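Local coordinates for beta-N-acetylhexosaminidase (Streptomyces plicatus, PDB 5FD0), which catalyses the hydrolysis of terminal N-acetyl-D-hexosamine residues from beta-N-acetylhexosaminides, as a glycoside hydrolase of family 20, at residues Ser167-Gly172 against Thr218-Gly223; Arg50-Arg55 against Gly85-Leu90. All coordinates share one frame; numbering follows the deposited sequence.

How the interactions relate
Interaction 1 lies within the catalytic barrel and interaction 2 within the other family 20 domain (domain 2); their centres are about 43 Å apart, on opposite sides of the chain's centre, and they share no element of structure. Both are partly buried. In interaction 1 two irregular loops, 167-172 and 218-223, meet beside a bound sugar, and single backbone and carboxylate bonds fix the course of the chain around an arginine that grips the ligand. Interaction 2 joins two neighbouring strands of a mixed sheet, where regular backbone bonds do the holding, aliphatic side chains pack on one face, in part against a helix, and two arginines lie on the other, met by an aspartate from the following loop.

Interaction 1. Residues Ser167-Gly172 against Thr218-Gly223; sequences SRHFFG and TEVGGG. With NAG (2-acetamido-2-deoxy-beta-D-glucopyranose), chain B.
The backbones of R168 and V220 meet through one hydrogen bond, V220 N to R168 O at 2.9 Å, where a type II turn from E219 to G222 brings the second loop against the first. E219 makes the next tie: its CG sits between backbone N and carbonyl carbon (chi1 67°) and the chain runs on extended, carrying OE1 to the F170 amide, an almost straight bond of 2.9 Å from N to OE1. This oxygen is met on its anti side and well out of the carboxylate plane, while OE2 lies 3.3 Å from H169 CD2 at the imidazole edge, the carboxylate and ring planes 73° apart. Were E219 replaced by an alanine, the F170 amide would probably lose this acceptor and the H169 ring the carboxylate beside CD2. V220 suits its place by being branched: CB rests over a face of the H169 ring, 3.7 Å from CE1, in a CH-pi contact, while CG2 reaches R168 CB at 3.8 Å. The ring is further held by T449, whose carbonyl accepts from ND1. R168 turns its guanidinium to the sugar, bending at chi2 (50°): NH1 gives a 2.7 Å bond to NAG O4, and NH2 one of 2.9 Å to NAG O3, which lies in the guanidinium plane. D165 and D197 form salt bridges with the same group, and Q199 accepts from NE. In the loop after barrel strand 159-165, segment 167-172 thus supplies R168 to the sugar-binding pocket of a family 20 TIM barrel, holding the O3 and O4 side of the sugar, and 218-223 packs behind it on R168 and H169.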
ATOM      1  N   SER A 167       0.805   5.255  13.952  1.00 15.77           N
ATOM      2  CA  SER A 167       1.236   6.165  15.006  1.00 16.41           C
ATOM      3  C   SER A 167       0.060   6.917  15.617  1.00 19.41           C
ATOM      4  O   SER A 167      -0.018   7.052  16.843  1.00 18.33           O
ATOM      5  CB  SER A 167       2.247   7.168  14.454  1.00 16.69           C
ATOM      6  OG  SER A 167       3.444   6.528  14.024  1.00 22.17           O
ATOM      7  N   ARG A 168      -0.867   7.402  14.792  1.00 14.91           N
ATOM      8  CA  ARG A 168      -1.934   8.238  15.331  1.00 14.69           C
ATOM      9  C   ARG A 168      -2.932   7.395  16.114  1.00 19.39           C
ATOM     10  O   ARG A 168      -3.275   7.728  17.248  1.00 18.49           O
ATOM     11  CB  ARG A 168      -2.602   9.023  14.211  1.00 14.61           C
ATOM     12  CG  ARG A 168      -1.889  10.325  13.914  1.00 13.53           C
ATOM     13  CD  ARG A 168      -0.374  10.187  13.721  1.00 16.88           C
ATOM     14  NE  ARG A 168       0.197  11.505  13.434  1.00 17.94           N
ATOM     15  CZ  ARG A 168       0.237  12.066  12.222  1.00 20.60           C
ATOM     16  NH1 ARG A 168      -0.223  11.398  11.166  1.00 17.69           N
ATOM     17  NH2 ARG A 168       0.740  13.299  12.061  1.00 17.71           N
ATOM     18  N   HIS A 169      -3.397   6.292  15.535  1.00 17.30           N
ATOM     19  CA  HIS A 169      -3.953   5.194  16.311  1.00 18.67           C
ATOM     20  C   HIS A 169      -3.189   3.934  15.957  1.00 17.44           C
ATOM     21  O   HIS A 169      -2.914   3.675  14.784  1.00 14.33           O
ATOM     22  CB  HIS A 169      -5.431   4.954  16.059  1.00 15.22           C
ATOM     23  CG  HIS A 169      -6.306   6.043  16.594  1.00 20.64           C
ATOM     24  ND1 HIS A 169      -6.629   7.153  15.858  1.00 16.88           N
ATOM     25  CD2 HIS A 169      -6.892   6.212  17.802  1.00 22.28           C
ATOM     26  CE1 HIS A 169      -7.404   7.952  16.574  1.00 19.89           C
ATOM     27  NE2 HIS A 169      -7.572   7.408  17.763  1.00 20.70           N
ATOM     28  N   PHE A 170      -2.844   3.176  16.989  1.00 16.85           N
ATOM     29  CA  PHE A 170      -2.101   1.941  16.808  1.00 19.80           C
ATOM     30  C   PHE A 170      -3.026   0.852  16.282  1.00 20.52           C
ATOM     31  O   PHE A 170      -4.186   0.742  16.694  1.00 18.40           O
ATOM     32  CB  PHE A 170      -1.494   1.487  18.130  1.00 15.66           C
ATOM     33  CG  PHE A 170      -0.705   0.217  18.028  1.00 14.52           C
ATOM     34  CD1 PHE A 170       0.464   0.174  17.289  1.00 15.51           C
ATOM     35  CD2 PHE A 170      -1.127  -0.927  18.683  1.00 15.88           C
ATOM     36  CE1 PHE A 170       1.200  -0.993  17.213  1.00 15.84           C
ATOM     37  CE2 PHE A 170      -0.388  -2.085  18.619  1.00 13.41           C
ATOM     38  CZ  PHE A 170       0.763  -2.116  17.897  1.00 16.19           C
ATOM     39  N   PHE A 171      -2.501   0.051  15.378  1.00 16.79           N
ATOM     40  CA  PHE A 171      -3.172  -1.147  14.906  1.00 18.10           C
ATOM     41  C   PHE A 171      -2.208  -2.307  15.105  1.00 18.05           C
ATOM     42  O   PHE A 171      -1.043  -2.208  14.719  1.00 16.54           O
ATOM     43  CB  PHE A 171      -3.600  -0.986  13.450  1.00 17.18           C
ATOM     44  CG  PHE A 171      -4.699   0.029  13.275  1.00 20.29           C
ATOM     45  CD1 PHE A 171      -4.394   1.376  13.104  1.00 17.50           C
ATOM     46  CD2 PHE A 171      -6.027  -0.352  13.351  1.00 16.84           C
ATOM     47  CE1 PHE A 171      -5.424   2.335  12.967  1.00 16.37           C
ATOM     48  CE2 PHE A 171      -7.045   0.580  13.226  1.00 22.57           C
ATOM     49  CZ  PHE A 171      -6.747   1.934  13.032  1.00 18.17           C
ATOM     50  N   GLY A 172      -2.684  -3.376  15.749  1.00 17.19           N
ATOM     51  CA  GLY A 172      -1.851  -4.514  16.062  1.00 16.22           C
ATOM     52  C   GLY A 172      -1.563  -5.361  14.846  1.00 17.88           C
ATOM     53  O   GLY A 172      -2.048  -5.104  13.739  1.00 14.17           O
ATOM     54  N   THR A 218       0.557   5.708  24.437  1.00 19.58           N
ATOM     55  CA  THR A 218      -0.766   6.274  24.181  1.00 16.33           C
ATOM     56  C   THR A 218      -0.912   6.527  22.671  1.00 18.42           C
ATOM     57  O   THR A 218      -0.177   5.968  21.846  1.00 18.38           O
ATOM     58  CB  THR A 218      -0.991   7.508  25.083  1.00 21.50           C
ATOM     59  OG1 THR A 218      -2.353   7.956  24.990  1.00 20.11           O
ATOM     60  CG2 THR A 218      -0.090   8.652  24.718  1.00 17.32           C
ATOM     61  N   GLU A 219      -1.932   7.288  22.307  1.00 18.24           N
ATOM     62  CA  GLU A 219      -2.236   7.582  20.917  1.00 19.08           C
ATOM     63  C   GLU A 219      -3.201   8.762  20.899  1.00 19.21           C
ATOM     64  O   GLU A 219      -3.566   9.312  21.949  1.00 17.54           O
ATOM     65  CB  GLU A 219      -2.817   6.350  20.207  1.00 17.23           C
ATOM     66  CG  GLU A 219      -4.195   5.970  20.756  1.00 17.20           C
ATOM     67  CD  GLU A 219      -4.743   4.657  20.232  1.00 18.16           C
ATOM     68  OE1 GLU A 219      -3.998   3.879  19.600  1.00 17.58           O
ATOM     69  OE2 GLU A 219      -5.951   4.405  20.460  1.00 20.41           O
ATOM     70  N   VAL A 220      -3.600   9.167  19.691  1.00 17.08           N
ATOM     71  CA  VAL A 220      -4.590  10.223  19.561  1.00 19.19           C
ATOM     72  C   VAL A 220      -5.783   9.902  20.450  1.00 20.58           C
ATOM     73  O   VAL A 220      -6.302   8.781  20.433  1.00 20.36           O
ATOM     74  CB  VAL A 220      -5.015  10.392  18.089  1.00 16.94           C
ATOM     75  CG1 VAL A 220      -6.273  11.291  17.978  1.00 15.51           C
ATOM     76  CG2 VAL A 220      -3.848  10.980  17.261  1.00 17.54           C
ATOM     77  N   GLY A 221      -6.225  10.887  21.227  1.00 20.43           N
ATOM     78  CA  GLY A 221      -7.386  10.714  22.076  1.00 20.70           C
ATOM     79  C   GLY A 221      -7.092  10.103  23.436  1.00 24.02           C
ATOM     80  O   GLY A 221      -8.018   9.944  24.229  1.00 24.07           O
ATOM     81  N   GLY A 222      -5.844   9.719  23.710  1.00 18.49           N
ATOM     82  CA  GLY A 222      -5.476   9.158  24.992  1.00 21.47           C
ATOM     83  C   GLY A 222      -5.812   7.689  25.118  1.00 25.21           C
ATOM     84  O   GLY A 222      -6.292   7.028  24.198  1.00 25.20           O
ATOM     85  N   GLY A 223      -5.532   7.163  26.301  1.00 27.28           N
ATOM     86  CA  GLY A 223      -5.740   5.761  26.564  1.00 26.02           C
ATOM     87  C   GLY A 223      -4.578   4.958  26.027  1.00 30.37           C
ATOM     88  O   GLY A 223      -3.549   5.514  25.622  1.00 23.04           O
TER
HETATM   89  C1  NAG B 601      -0.364  15.998   6.555  1.00 23.34           C
HETATM   90  C2  NAG B 601       0.697  15.322   7.445  1.00 19.90           C
HETATM   91  C3  NAG B 601       0.269  14.044   8.111  1.00 19.32           C
HETATM   92  C4  NAG B 601      -1.138  14.077   8.596  1.00 21.15           C
HETATM   93  C5  NAG B 601      -1.950  14.338   7.340  1.00 18.03           C
HETATM   94  C6  NAG B 601      -3.430  14.192   7.492  1.00 24.21           C
HETATM   95  C7  NAG B 601       1.911  14.357   5.529  1.00 17.34           C
HETATM   96  C8  NAG B 601       3.239  14.117   4.853  1.00 17.01           C
HETATM   97  N2  NAG B 601       1.917  15.054   6.682  1.00 20.03           N
HETATM   98  O1  NAG B 601      -0.232  17.355   6.694  1.00 26.24           O
HETATM   99  O3  NAG B 601       1.121  13.802   9.263  1.00 18.14           O
HETATM  100  O4  NAG B 601      -1.468  12.827   9.195  1.00 21.94           O
HETATM  101  O5  NAG B 601      -1.704  15.709   6.933  1.00 25.56           O
HETATM  102  O6  NAG B 601      -4.058  14.287   6.235  1.00 18.21           O
HETATM  103  O7  NAG B 601       0.911  13.940   5.038  1.00 17.20           O

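Interaction 2. Residues Arg50-Arg55 against Gly85-Leu90; sequences RVDDSR and GIRLRL
R50 and R87 pair as neighbours in parallel strands, and two backbone hydrogen bonds grip R50 from both of its polar ends: R50 N to I86 O at 2.8 Å, and L88 N to R50 O at 2.9 Å. Apolar contact lies on one face of the sheet, where V51 and L88 run side by side, CG1 to CD1 4.2 Å. Valine and leucine fit this buried side: V51 also touches R58 of helix 55-72, and L88 touches I111 of strand 108-113. The two arginines occupy the other face. The side chains of R50 and R87 lie alongside each other, pointing the same way, with R50 CG 3.6 Å from R87 NE. Their guanidinium planes are 37° apart, and R50 NH1 sits over one face of the R87 group, toward its rim; R89 CB covers the opposite face. Two like charges this close would probably repel, but each has acceptors: R50 NH1 bonds to V51 O from above the carbonyl plane, and R50 NE to the carbonyl of G82, while R87 makes a salt bridge to D52 of the following loop, NH1 to OD1 3.2 Å. D52 is suited to a double task. With CG anti to its carbonyl carbon (chi1 -59°), it also turns OD2 to the amide of L90, met on the syn side at 2.9 Å from OD2 to N. Next, S54 caps helix 55-72 through the amide of A57. Strand 49-51 thus lies between parallel neighbours 78-79 and 86-90, with helix 55-72 following it in the chain, in the mixed sheet of this hexosaminidase's alpha/beta domain.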
ATOM      1  N   ARG A  50      -2.829 -27.462  -9.771  1.00 20.00           N
ATOM      2  CA  ARG A  50      -1.549 -28.026 -10.181  1.00 22.89           C
ATOM      3  C   ARG A  50      -0.498 -26.924 -10.180  1.00 24.98           C
ATOM      4  O   ARG A  50      -0.690 -25.880 -10.818  1.00 22.37           O
ATOM      5  CB  ARG A  50      -1.666 -28.673 -11.570  1.00 26.51           C
ATOM      6  CG  ARG A  50      -0.347 -29.066 -12.263  1.00 27.00           C
ATOM      7  CD  ARG A  50       0.432 -30.143 -11.527  1.00 28.95           C
ATOM      8  NE  ARG A  50       1.254 -30.927 -12.454  1.00 33.87           N
ATOM      9  CZ  ARG A  50       2.516 -30.671 -12.764  1.00 37.00           C
ATOM     10  NH1 ARG A  50       3.157 -29.655 -12.221  1.00 34.96           N
ATOM     11  NH2 ARG A  50       3.130 -31.445 -13.630  1.00 40.72           N
ATOM     12  N   VAL A  51       0.599 -27.158  -9.454  1.00 21.77           N
ATOM     13  CA  VAL A  51       1.709 -26.222  -9.357  1.00 21.89           C
ATOM     14  C   VAL A  51       2.992 -26.926  -9.796  1.00 28.27           C
ATOM     15  O   VAL A  51       3.062 -28.154  -9.894  1.00 22.86           O
ATOM     16  CB  VAL A  51       1.892 -25.645  -7.935  1.00 19.15           C
ATOM     17  CG1 VAL A  51       0.678 -24.814  -7.536  1.00 20.16           C
ATOM     18  CG2 VAL A  51       2.196 -26.753  -6.921  1.00 23.87           C
ATOM     19  N   ASP A  52       4.018 -26.117 -10.040  1.00 27.48           N
ATOM     20  CA  ASP A  52       5.374 -26.629 -10.188  1.00 28.61           C
ATOM     21  C   ASP A  52       5.859 -27.246  -8.892  1.00 32.42           C
ATOM     22  O   ASP A  52       5.389 -26.929  -7.796  1.00 27.94           O
ATOM     23  CB  ASP A  52       6.338 -25.519 -10.597  1.00 28.34           C
ATOM     24  CG  ASP A  52       5.942 -24.866 -11.900  1.00 35.01           C
ATOM     25  OD1 ASP A  52       5.244 -25.514 -12.717  1.00 35.21           O
ATOM     26  OD2 ASP A  52       6.319 -23.694 -12.099  1.00 36.36           O
ATOM     27  N   ASP A  53       6.848 -28.127  -9.033  1.00 35.55           N
ATOM     28  CA  ASP A  53       7.446 -28.816  -7.896  1.00 33.28           C
ATOM     29  C   ASP A  53       8.483 -27.915  -7.210  1.00 41.17           C
ATOM     30  O   ASP A  53       9.673 -28.207  -7.175  1.00 35.35           O
ATOM     31  CB  ASP A  53       8.053 -30.133  -8.377  1.00 34.64           C
ATOM     32  CG  ASP A  53       8.584 -30.987  -7.247  1.00 47.77           C
ATOM     33  OD1 ASP A  53       8.175 -30.784  -6.080  1.00 48.16           O
ATOM     34  OD2 ASP A  53       9.410 -31.870  -7.537  1.00 52.33           O
ATOM     35  N   SER A  54       8.012 -26.780  -6.676  1.00 39.29           N
ATOM     36  CA  SER A  54       8.856 -25.869  -5.903  1.00 33.97           C
ATOM     37  C   SER A  54       8.075 -25.341  -4.711  1.00 41.23           C
ATOM     38  O   SER A  54       6.846 -25.294  -4.729  1.00 28.75           O
ATOM     39  CB  SER A  54       9.360 -24.674  -6.715  1.00 37.07           C
ATOM     40  OG  SER A  54       8.319 -23.809  -7.110  1.00 41.47           O
ATOM     41  N   ARG A  55       8.806 -24.970  -3.656  1.00 33.90           N
ATOM     42  CA  ARG A  55       8.159 -24.403  -2.485  1.00 33.63           C
ATOM     43  C   ARG A  55       7.407 -23.130  -2.844  1.00 38.05           C
ATOM     44  O   ARG A  55       6.308 -22.882  -2.337  1.00 34.79           O
ATOM     45  CB  ARG A  55       9.188 -24.113  -1.396  1.00 36.83           C
ATOM     46  N   GLY A  85      -7.213 -28.720 -13.150  1.00 22.54           N
ATOM     47  CA  GLY A  85      -8.054 -27.759 -13.832  1.00 25.32           C
ATOM     48  C   GLY A  85      -7.649 -26.310 -13.604  1.00 25.12           C
ATOM     49  O   GLY A  85      -7.963 -25.445 -14.426  1.00 22.21           O
ATOM     50  N   ILE A  86      -6.981 -26.011 -12.490  1.00 21.23           N
ATOM     51  CA  ILE A  86      -6.322 -24.719 -12.298  1.00 20.88           C
ATOM     52  C   ILE A  86      -4.831 -24.984 -12.253  1.00 21.43           C
ATOM     53  O   ILE A  86      -4.344 -25.669 -11.346  1.00 25.31           O
ATOM     54  CB  ILE A  86      -6.782 -24.007 -11.019  1.00 18.36           C
ATOM     55  CG1 ILE A  86      -8.269 -23.721 -11.060  1.00 25.19           C
ATOM     56  CG2 ILE A  86      -6.023 -22.697 -10.825  1.00 25.01           C
ATOM     57  CD1 ILE A  86      -8.836 -23.246  -9.739  1.00 26.48           C
ATOM     58  N   ARG A  87      -4.100 -24.439 -13.221  1.00 22.40           N
ATOM     59  CA  ARG A  87      -2.659 -24.638 -13.304  1.00 17.26           C
ATOM     60  C   ARG A  87      -1.946 -23.314 -13.098  1.00 23.45           C
ATOM     61  O   ARG A  87      -2.253 -22.329 -13.781  1.00 22.25           O
ATOM     62  CB  ARG A  87      -2.257 -25.230 -14.654  1.00 26.83           C
ATOM     63  CG  ARG A  87      -0.717 -25.396 -14.870  1.00 27.29           C
ATOM     64  CD  ARG A  87      -0.283 -26.761 -14.495  1.00 42.22           C
ATOM     65  NE  ARG A  87       1.053 -27.160 -14.958  1.00 40.27           N
ATOM     66  CZ  ARG A  87       2.191 -27.020 -14.269  1.00 53.41           C
ATOM     67  NH1 ARG A  87       2.215 -26.446 -13.054  1.00 31.43           N
ATOM     68  NH2 ARG A  87       3.336 -27.445 -14.815  1.00 58.82           N
ATOM     69  N   LEU A  88      -0.984 -23.315 -12.178  1.00 20.24           N
ATOM     70  CA  LEU A  88      -0.069 -22.204 -11.956  1.00 24.31           C
ATOM     71  C   LEU A  88       1.311 -22.661 -12.390  1.00 23.57           C
ATOM     72  O   LEU A  88       1.839 -23.618 -11.817  1.00 21.31           O
ATOM     73  CB  LEU A  88      -0.032 -21.803 -10.482  1.00 17.67           C
ATOM     74  CG  LEU A  88      -1.376 -21.591  -9.791  1.00 20.60           C
ATOM     75  CD1 LEU A  88      -1.195 -21.197  -8.367  1.00 23.23           C
ATOM     76  CD2 LEU A  88      -2.162 -20.537 -10.548  1.00 18.82           C
ATOM     77  N   ARG A  89       1.887 -22.001 -13.402  1.00 23.52           N
ATOM     78  CA  ARG A  89       3.175 -22.449 -13.921  1.00 27.81           C
ATOM     79  C   ARG A  89       4.139 -21.299 -14.150  1.00 22.34           C
ATOM     80  O   ARG A  89       3.773 -20.257 -14.699  1.00 25.16           O
ATOM     81  CB  ARG A  89       3.029 -23.245 -15.226  1.00 26.88           C
ATOM     82  CG  ARG A  89       2.238 -22.596 -16.302  1.00 32.06           C
ATOM     83  CD  ARG A  89       2.067 -23.571 -17.485  1.00 40.42           C
ATOM     84  NE  ARG A  89       3.320 -23.786 -18.213  1.00 46.01           N
ATOM     85  CZ  ARG A  89       3.707 -23.069 -19.273  1.00 55.84           C
ATOM     86  NH1 ARG A  89       2.949 -22.068 -19.734  1.00 48.58           N
ATOM     87  NH2 ARG A  89       4.860 -23.343 -19.871  1.00 47.84           N
ATOM     88  N   LEU A  90       5.388 -21.532 -13.753  1.00 22.94           N
ATOM     89  CA  LEU A  90       6.490 -20.617 -14.001  1.00 26.54           C
ATOM     90  C   LEU A  90       7.169 -21.002 -15.306  1.00 33.50           C
ATOM     91  O   LEU A  90       7.580 -22.153 -15.478  1.00 26.13           O
ATOM     92  CB  LEU A  90       7.491 -20.669 -12.856  1.00 22.83           C
ATOM     93  CG  LEU A  90       6.886 -20.301 -11.515  1.00 30.24           C
ATOM     94  CD1 LEU A  90       7.864 -20.608 -10.404  1.00 36.60           C
ATOM     95  CD2 LEU A  90       6.490 -18.812 -11.513  1.00 29.68           C
TER